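Local structure of putative ABC transporter subunit, substrate-binding component (Rhodopseudomonas palustris, 4EVQ) at residues Leu151-Thr156 / Glu181-Ile186. The protein probably delivers aromatic acids to an ABC transporter as its solute-binding component, binding 4-hydroxybenzoate. Sequence-based numbering, arbitrary orientation.
Sequences LKKAVT and EVVKDI. With SO4 (sulfate ion), chain E.
A beta-alpha-beta crossover brings K152-T156 beside E181-I186: parallel strands 153-159 and 181-188 pair after helix 162-177, and the second forms an edge of its sheet. K152 O receives E181 N from above its carbonyl plane, whereas A154 N to E181 O (2.9 Å) and V183 N to A154 O (2.8 Å) run almost in line with their carbonyls. A regular parallel register would next use the carbonyl of V183; instead T156 N reaches K184 O (3.0 Å) and I186 N returns to T156 O. V183 and K184 together thus stand opposite V155, a beta bulge, with V183 psi turned to -15°. V183 CG2 meets V155 CG2 at 3.7 Å, the two side chains crossing at about a right angle. V155 points its other methyl, CG1, anti to the backbone N (chi1 170°), against I186 CD1 at 3.8 Å; helix 196-205 packs on V155 and I186 here. In this seven-stranded sheet of one lobe of the periplasmic binding protein fold, A154 and T156 face helix 162-177 and touch F171. T156 OG1, held between the backbone N and the carbonyl carbon (chi1 71°), gives its hydrogen to the anti lone pair of D185 OD1 at 2.6 Å. The same OG1 accepts from a water that also donates to I186 O, while D185 OD2 forms a salt bridge with K172 of the crossover helix. A valine in place of T156 would probably leave D185 OD1 without its hydroxyl donor and the water without one of its two acceptors. At the outer edge, the K184 chain is bent, and its NZ donates to O2 of a sulfate (3.0 Å), an ion probably from the crystallisation liquor.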
# COMPACT_ATOMS: atom_id res chain seq x y z
N LEU A 151 6.18 21.92 11.95
CA LEU A 151 4.91 22.37 11.42
C LEU A 151 3.81 22.35 12.46
O LEU A 151 3.81 21.53 13.38
CB LEU A 151 4.52 21.44 10.26
CG LEU A 151 5.51 21.54 9.11
CD1 LEU A 151 5.31 20.39 8.18
CD2 LEU A 151 5.44 22.87 8.33
N LYS A 152 2.85 23.26 12.32
CA LYS A 152 1.91 23.56 13.39
C LYS A 152 0.46 23.75 12.96
O LYS A 152 -0.43 23.79 13.80
CB LYS A 152 2.34 24.87 14.14
CG LYS A 152 3.77 24.94 14.71
CD LYS A 152 3.90 26.08 15.73
CE LYS A 152 3.29 27.40 15.21
NZ LYS A 152 3.27 28.52 16.24
N LYS A 153 0.20 23.93 11.66
CA LYS A 153 -1.11 24.40 11.22
C LYS A 153 -1.43 23.78 9.85
O LYS A 153 -1.05 24.30 8.82
CB LYS A 153 -1.11 25.92 11.11
CG LYS A 153 -2.45 26.53 10.71
CD LYS A 153 -2.33 28.05 10.48
CE LYS A 153 -3.61 28.67 10.03
NZ LYS A 153 -3.47 30.15 9.67
N ALA A 154 -2.14 22.64 9.87
CA ALA A 154 -2.31 21.86 8.67
C ALA A 154 -3.71 21.95 8.10
O ALA A 154 -4.69 22.14 8.83
CB ALA A 154 -2.05 20.37 8.98
N VAL A 155 -3.80 21.81 6.79
CA VAL A 155 -5.05 21.45 6.13
C VAL A 155 -4.84 20.07 5.49
O VAL A 155 -3.77 19.81 4.94
CB VAL A 155 -5.43 22.46 5.03
CG1 VAL A 155 -6.61 21.96 4.16
CG2 VAL A 155 -5.75 23.80 5.62
N THR A 156 -5.85 19.20 5.58
CA THR A 156 -5.78 17.90 4.91
C THR A 156 -6.68 17.88 3.68
O THR A 156 -7.70 18.61 3.63
CB THR A 156 -6.17 16.73 5.81
OG1 THR A 156 -7.56 16.77 6.06
CG2 THR A 156 -5.40 16.74 7.11
N GLU A 181 -2.30 21.97 15.05
CA GLU A 181 -3.71 22.17 14.79
C GLU A 181 -4.02 21.80 13.35
O GLU A 181 -3.24 22.14 12.47
CB GLU A 181 -4.08 23.63 14.98
CG GLU A 181 -3.87 24.17 16.32
CD GLU A 181 -4.67 25.44 16.50
OE1 GLU A 181 -5.06 26.08 15.47
OE2 GLU A 181 -4.93 25.77 17.67
N VAL A 182 -5.14 21.11 13.15
CA VAL A 182 -5.62 20.79 11.81
C VAL A 182 -6.82 21.71 11.62
O VAL A 182 -7.86 21.55 12.27
CB VAL A 182 -6.02 19.33 11.69
CG1 VAL A 182 -6.48 19.06 10.28
CG2 VAL A 182 -4.82 18.45 12.05
N VAL A 183 -6.67 22.70 10.75
CA VAL A 183 -7.70 23.73 10.65
C VAL A 183 -8.86 23.40 9.72
O VAL A 183 -9.91 24.03 9.78
CB VAL A 183 -7.11 25.10 10.34
CG1 VAL A 183 -6.13 25.52 11.46
CG2 VAL A 183 -6.47 25.19 9.00
N LYS A 184 -8.66 22.39 8.87
CA LYS A 184 -9.71 21.95 7.97
C LYS A 184 -9.34 20.62 7.37
O LYS A 184 -8.19 20.38 7.07
CB LYS A 184 -9.91 22.96 6.84
CG LYS A 184 -11.21 22.82 6.07
CD LYS A 184 -12.40 23.28 6.85
CE LYS A 184 -12.37 24.78 7.07
NZ LYS A 184 -13.58 25.26 7.82
N ASP A 185 -10.34 19.76 7.19
CA ASP A 185 -10.20 18.54 6.40
C ASP A 185 -11.10 18.70 5.17
O ASP A 185 -12.32 18.78 5.31
CB ASP A 185 -10.63 17.32 7.21
CG ASP A 185 -9.82 17.16 8.47
OD1 ASP A 185 -8.61 17.00 8.41
OD2 ASP A 185 -10.45 17.25 9.54
N ILE A 186 -10.49 18.74 4.01
CA ILE A 186 -11.22 18.88 2.76
C ILE A 186 -11.27 17.49 2.10
O ILE A 186 -10.26 16.77 2.05
CB ILE A 186 -10.51 19.88 1.81
CG1 ILE A 186 -10.35 21.26 2.47
CG2 ILE A 186 -11.23 19.98 0.48
CD1 ILE A 186 -9.49 22.23 1.71
S SO4 E . -16.81 23.65 6.97
O1 SO4 E . -17.74 22.90 6.10
O2 SO4 E . -15.79 24.25 6.09
O3 SO4 E . -16.21 22.78 7.98
O4 SO4 E . -17.55 24.71 7.68
O HOH W 1 -9.31 15.45 4.39